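Local coordinates for acetyl-CoA hydrolase/transferase family protein (Porphyromonas gingivalis, PDB 2NVV) that probably transfers coenzyme A between acyl-CoA and acetate or hydrolyses acetyl-CoA, by way of a glutamyl-CoA thioester, and binds zinc, at residues L253-L267 with F279-L293. Residues are numbered along the deposited sequence; the frame is centred on the assembly and turned at random.
Sequences LPLQSGVGNVANAVL and FNMYTEVIQDAVIAL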
loop_
_atom_site.group_PDB
_atom_site.type_symbol
_atom_site.label_atom_id
_atom_site.label_comp_id
_atom_site.label_asym_id
_atom_site.label_seq_id
_atom_site.Cartn_x
_atom_site.Cartn_y
_atom_site.Cartn_z
ATOM N N LEU A 253 -8.533 -5.576 -19.383
ATOM C CA LEU A 253 -9.008 -5.090 -18.085
ATOM C C LEU A 253 -9.039 -3.561 -18.070
ATOM O O LEU A 253 -8.570 -2.923 -19.009
ATOM C CB LEU A 253 -8.068 -5.593 -16.991
ATOM C CG LEU A 253 -8.434 -6.788 -16.102
ATOM C CD1 LEU A 253 -9.374 -7.715 -16.798
ATOM C CD2 LEU A 253 -7.162 -7.514 -15.708
ATOM N N PRO A 254 -9.612 -2.950 -17.012
ATOM C CA PRO A 254 -9.670 -1.487 -16.934
ATOM C C PRO A 254 -8.262 -0.941 -16.807
ATOM O O PRO A 254 -7.397 -1.602 -16.219
ATOM C CB PRO A 254 -10.482 -1.234 -15.669
ATOM C CG PRO A 254 -11.344 -2.429 -15.569
ATOM C CD PRO A 254 -10.398 -3.551 -15.920
ATOM N N LEU A 255 -8.029 0.253 -17.350
ATOM C CA LEU A 255 -6.707 0.867 -17.265
ATOM C C LEU A 255 -6.672 2.162 -16.481
ATOM O O LEU A 255 -7.681 2.831 -16.312
ATOM C CB LEU A 255 -6.133 1.151 -18.650
ATOM C CG LEU A 255 -5.802 0.010 -19.609
ATOM C CD1 LEU A 255 -5.267 0.625 -20.883
ATOM C CD2 LEU A 255 -4.772 -0.934 -19.019
ATOM N N GLN A 256 -5.482 2.490 -15.997
ATOM C CA GLN A 256 -5.245 3.715 -15.263
ATOM C C GLN A 256 -3.858 4.172 -15.663
ATOM O O GLN A 256 -2.912 3.366 -15.704
ATOM C CB GLN A 256 -5.318 3.478 -13.758
ATOM C CG GLN A 256 -5.025 4.713 -12.916
ATOM C CD GLN A 256 -3.544 4.944 -12.700
ATOM O OE1 GLN A 256 -2.795 4.013 -12.400
ATOM N NE2 GLN A 256 -3.117 6.189 -12.838
ATOM N N SER A 257 -3.740 5.453 -16.002
ATOM C CA SER A 257 -2.451 6.002 -16.392
ATOM C C SER A 257 -2.347 7.396 -15.811
ATOM O O SER A 257 -3.368 8.007 -15.466
ATOM C CB SER A 257 -2.339 6.081 -17.914
ATOM O OG SER A 257 -3.022 7.221 -18.424
ATOM N N GLY A 258 -1.121 7.893 -15.682
ATOM C CA GLY A 258 -0.945 9.232 -15.166
ATOM C C GLY A 258 -1.151 10.239 -16.280
ATOM O O GLY A 258 -1.727 9.932 -17.319
ATOM N N VAL A 259 -0.681 11.456 -16.055
ATOM C CA VAL A 259 -0.787 12.511 -17.046
ATOM C C VAL A 259 0.626 12.795 -17.558
ATOM O O VAL A 259 1.591 12.650 -16.815
ATOM C CB VAL A 259 -1.382 13.787 -16.420
ATOM C CG1 VAL A 259 -1.321 14.951 -17.420
ATOM C CG2 VAL A 259 -2.817 13.520 -16.008
ATOM N N GLY A 260 0.751 13.180 -18.821
ATOM C CA GLY A 260 2.069 13.466 -19.339
ATOM C C GLY A 260 2.304 12.907 -20.720
ATOM O O GLY A 260 1.428 12.251 -21.292
ATOM N N ASN A 261 3.495 13.168 -21.251
ATOM C CA ASN A 261 3.884 12.718 -22.578
ATOM C C ASN A 261 3.956 11.214 -22.684
ATOM O O ASN A 261 3.534 10.646 -23.686
ATOM C CB ASN A 261 5.237 13.323 -22.954
ATOM C CG ASN A 261 5.166 14.827 -23.152
ATOM O OD1 ASN A 261 6.171 15.525 -23.044
ATOM N ND2 ASN A 261 3.975 15.333 -23.462
ATOM N N VAL A 262 4.503 10.566 -21.664
ATOM C CA VAL A 262 4.623 9.110 -21.677
ATOM C C VAL A 262 3.229 8.531 -21.732
ATOM O O VAL A 262 2.926 7.716 -22.598
ATOM C CB VAL A 262 5.349 8.587 -20.429
ATOM C CG1 VAL A 262 5.380 7.076 -20.442
ATOM C CG2 VAL A 262 6.762 9.107 -20.410
ATOM N N ALA A 263 2.382 8.979 -20.808
ATOM C CA ALA A 263 0.993 8.538 -20.734
ATOM C C ALA A 263 0.324 8.681 -22.095
ATOM O O ALA A 263 -0.352 7.764 -22.558
ATOM C CB ALA A 263 0.239 9.365 -19.705
ATOM N N ASN A 264 0.507 9.840 -22.726
ATOM C CA ASN A 264 -0.075 10.101 -24.040
ATOM C C ASN A 264 0.437 9.106 -25.065
ATOM O O ASN A 264 -0.314 8.645 -25.921
ATOM C CB ASN A 264 0.274 11.510 -24.504
ATOM C CG ASN A 264 -0.442 12.569 -23.719
ATOM O OD1 ASN A 264 -0.055 13.736 -23.738
ATOM N ND2 ASN A 264 -1.498 12.177 -23.027
ATOM N N ALA A 265 1.717 8.782 -24.969
ATOM C CA ALA A 265 2.332 7.834 -25.886
ATOM C C ALA A 265 1.771 6.438 -25.635
ATOM O O ALA A 265 1.479 5.696 -26.581
ATOM C CB ALA A 265 3.850 7.839 -25.705
ATOM N N VAL A 266 1.617 6.085 -24.359
ATOM C CA VAL A 266 1.083 4.784 -23.987
ATOM C C VAL A 266 -0.327 4.640 -24.547
ATOM O O VAL A 266 -0.633 3.657 -25.230
ATOM C CB VAL A 266 1.079 4.603 -22.448
ATOM C CG1 VAL A 266 0.369 3.321 -22.068
ATOM C CG2 VAL A 266 2.502 4.551 -21.943
ATOM N N LEU A 267 -1.176 5.629 -24.282
ATOM C CA LEU A 267 -2.546 5.608 -24.785
ATOM C C LEU A 267 -2.582 5.491 -26.304
ATOM O O LEU A 267 -3.376 4.736 -26.857
ATOM C CB LEU A 267 -3.288 6.870 -24.340
ATOM C CG LEU A 267 -3.615 6.923 -22.842
ATOM C CD1 LEU A 267 -4.051 8.319 -22.449
ATOM C CD2 LEU A 267 -4.692 5.908 -22.526
ATOM N N PHE A 279 -11.033 -0.797 -24.975
ATOM C CA PHE A 279 -10.966 -0.842 -23.534
ATOM C C PHE A 279 -11.605 0.326 -22.796
ATOM O O PHE A 279 -11.964 1.344 -23.384
ATOM C CB PHE A 279 -9.495 -0.986 -23.125
ATOM C CG PHE A 279 -8.605 0.159 -23.584
ATOM C CD1 PHE A 279 -8.342 1.244 -22.740
ATOM C CD2 PHE A 279 -8.035 0.150 -24.858
ATOM C CE1 PHE A 279 -7.527 2.294 -23.158
ATOM C CE2 PHE A 279 -7.219 1.198 -25.284
ATOM C CZ PHE A 279 -6.964 2.270 -24.433
ATOM N N ASN A 280 -11.742 0.157 -21.489
ATOM C CA ASN A 280 -12.324 1.182 -20.640
ATOM C C ASN A 280 -11.246 1.714 -19.711
ATOM O O ASN A 280 -10.258 1.038 -19.447
ATOM C CB ASN A 280 -13.466 0.605 -19.795
ATOM C CG ASN A 280 -14.591 0.024 -20.640
ATOM O OD1 ASN A 280 -14.844 -1.183 -20.611
ATOM N ND2 ASN A 280 -15.279 0.883 -21.394
HETATM N N MSE A 281 -11.446 2.929 -19.226
HETATM C CA MSE A 281 -10.509 3.554 -18.304
HETATM C C MSE A 281 -11.155 3.636 -16.934
HETATM O O MSE A 281 -12.369 3.841 -16.817
HETATM C CB MSE A 281 -10.186 4.999 -18.721
HETATM C CG MSE A 281 -9.583 5.177 -20.101
HETATM SE SE MSE A 281 -7.827 4.444 -20.206
HETATM C CE MSE A 281 -6.865 5.743 -19.093
ATOM N N TYR A 282 -10.345 3.450 -15.904
ATOM C CA TYR A 282 -10.797 3.612 -14.537
ATOM C C TYR A 282 -9.598 4.342 -13.948
ATOM O O TYR A 282 -8.859 3.799 -13.128
ATOM C CB TYR A 282 -11.022 2.273 -13.824
ATOM C CG TYR A 282 -11.851 2.463 -12.566
ATOM C CD1 TYR A 282 -13.229 2.652 -12.643
ATOM C CD2 TYR A 282 -11.248 2.564 -11.314
ATOM C CE1 TYR A 282 -13.980 2.941 -11.516
ATOM C CE2 TYR A 282 -11.990 2.857 -10.185
ATOM C CZ TYR A 282 -13.357 3.048 -10.289
ATOM O OH TYR A 282 -14.096 3.362 -9.166
ATOM N N THR A 283 -9.390 5.569 -14.431
ATOM C CA THR A 283 -8.268 6.423 -14.014
ATOM C C THR A 283 -8.616 7.509 -13.003
ATOM O O THR A 283 -9.678 7.506 -12.380
ATOM C CB THR A 283 -7.633 7.168 -15.214
ATOM O OG1 THR A 283 -8.664 7.584 -16.114
ATOM C CG2 THR A 283 -6.648 6.314 -15.932
ATOM N N GLU A 284 -7.672 8.426 -12.849
ATOM C CA GLU A 284 -7.818 9.566 -11.977
ATOM C C GLU A 284 -8.280 10.706 -12.848
ATOM O O GLU A 284 -9.369 11.247 -12.640
ATOM C CB GLU A 284 -6.488 9.946 -11.349
ATOM C CG GLU A 284 -6.137 9.181 -10.101
ATOM C CD GLU A 284 -4.733 9.483 -9.634
ATOM O OE1 GLU A 284 -3.772 9.020 -10.284
ATOM O OE2 GLU A 284 -4.588 10.192 -8.628
ATOM N N VAL A 285 -7.450 11.076 -13.821
ATOM C CA VAL A 285 -7.797 12.177 -14.719
ATOM C C VAL A 285 -7.875 11.768 -16.198
ATOM O O VAL A 285 -6.981 11.117 -16.743
ATOM C CB VAL A 285 -6.824 13.408 -14.525
ATOM C CG1 VAL A 285 -5.836 13.134 -13.405
ATOM C CG2 VAL A 285 -6.102 13.740 -15.809
ATOM N N ILE A 286 -8.979 12.148 -16.828
ATOM C CA ILE A 286 -9.219 11.849 -18.222
ATOM C C ILE A 286 -8.637 12.996 -19.033
ATOM O O ILE A 286 -9.047 14.145 -18.866
ATOM C CB ILE A 286 -10.734 11.709 -18.471
ATOM C CG1 ILE A 286 -11.297 10.645 -17.520
ATOM C CG2 ILE A 286 -11.006 11.328 -19.899
ATOM C CD1 ILE A 286 -12.801 10.632 -17.421
ATOM N N GLN A 287 -7.666 12.689 -19.894
ATOM C CA GLN A 287 -7.024 13.710 -20.707
ATOM C C GLN A 287 -7.458 13.671 -22.167
ATOM O O GLN A 287 -8.261 12.826 -22.571
ATOM C CB GLN A 287 -5.504 13.567 -20.622
ATOM C CG GLN A 287 -4.974 12.268 -21.209
ATOM C CD GLN A 287 -4.808 11.167 -20.174
ATOM O OE1 GLN A 287 -3.714 10.963 -19.641
ATOM N NE2 GLN A 287 -5.889 10.456 -19.882
ATOM N N ASP A 288 -6.923 14.601 -22.958
ATOM C CA ASP A 288 -7.242 14.682 -24.378
ATOM C C ASP A 288 -7.000 13.353 -25.071
ATOM O O ASP A 288 -7.838 12.888 -25.837
ATOM C CB ASP A 288 -6.393 15.753 -25.059
ATOM C CG ASP A 288 -6.785 17.155 -24.658
ATOM O OD1 ASP A 288 -6.131 18.107 -25.114
ATOM O OD2 ASP A 288 -7.750 17.319 -23.897
ATOM N N ALA A 289 -5.852 12.745 -24.796
ATOM C CA ALA A 289 -5.491 11.468 -25.413
ATOM C C ALA A 289 -6.583 10.411 -25.287
ATOM O O ALA A 289 -6.799 9.629 -26.210
ATOM C CB ALA A 289 -4.190 10.949 -24.827
ATOM N N VAL A 290 -7.273 10.392 -24.148
ATOM C CA VAL A 290 -8.353 9.425 -23.916
ATOM C C VAL A 290 -9.555 9.769 -24.785
ATOM O O VAL A 290 -10.158 8.902 -25.417
ATOM C CB VAL A 290 -8.784 9.414 -22.418
ATOM C CG1 VAL A 290 -10.068 8.626 -22.239
ATOM C CG2 VAL A 290 -7.677 8.814 -21.568
ATOM N N ILE A 291 -9.892 11.051 -24.817
ATOM C CA ILE A 291 -11.014 11.526 -25.621
ATOM C C ILE A 291 -10.803 11.161 -27.096
ATOM O O ILE A 291 -11.727 10.699 -27.771
ATOM C CB ILE A 291 -11.156 13.047 -25.484
ATOM C CG1 ILE A 291 -11.299 13.407 -24.005
ATOM C CG2 ILE A 291 -12.337 13.537 -26.291
ATOM C CD1 ILE A 291 -12.525 12.812 -23.352
ATOM N N ALA A 292 -9.581 11.364 -27.582
ATOM C CA ALA A 292 -9.241 11.073 -28.967
ATOM C C ALA A 292 -9.520 9.615 -29.317
ATOM O O ALA A 292 -10.103 9.328 -30.362
ATOM C CB ALA A 292 -7.764 11.407 -29.222
ATOM N N LEU A 293 -9.095 8.701 -28.443
ATOM C CA LEU A 293 -9.305 7.273 -28.638
ATOM C C LEU A 293 -10.776 6.916 -28.511
ATOM O O LEU A 293 -11.254 5.950 -29.116
ATOM C CB LEU A 293 -8.498 6.477 -27.613
ATOM C CG LEU A 293 -6.991 6.538 -27.848
ATOM C CD1 LEU A 293 -6.254 5.787 -26.746
ATOM C CD2 LEU A 293 -6.675 5.947 -29.227
#
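L267 projects from helix 261-267 against the second segment, and its two methyl branches divide the work. CD1 lies 3.5 Å from A289 CB and also meets V290 CG2 and the amide of Q287, whose side chain arrives from the opposite direction; CD2 turns instead to the selenomethionine M281, 4.1 Å from its CE. M281 starts out pointing away from the first segment, but a bend at chi2 (-68°) brings SE into the plane of the F279 ring at its edge and 4.0 Å from L255 CB, and a further bend at chi3 turns CE toward L267 CD2. L255 crosses F279 at about a right angle, CD1 reaching ring atom CE1 at 3.6 Å. Helices 261-267 and 288-293 run nearly parallel, with the ND2 end of N264 lying against A289 CB.

Strands 255-257 and 279-282 diverge by 54° and share a single bridge: L255 N donates to N280 O at 3.2 Å, and Y282 N to L255 O at 2.8 Å, the latter almost straight at 176°. This short bridge joins the edge strands of two sheets, 255-257 pairing on with strand 348-352 and 279-282 with strand 299-304. Beyond it, V259 and V285 cross at about a right angle through their CG2 methyls.

Q256 NE2 comes within 3.9 Å of E284 OE1, too long for a hydrogen bond; Q256 OE1 is held by N351, and E284 OE2 by N337. The apolar packing and the backbone bridge together probably hold the glycine-rich segment G258-V262, which leads into helix 261-267 and is predicted to bind CoA, near the loop between strands 279-282 and 285-286 that carries E284, the predicted thioester-forming glutamate, an arrangement consistent with presenting bound CoA to that carboxylate.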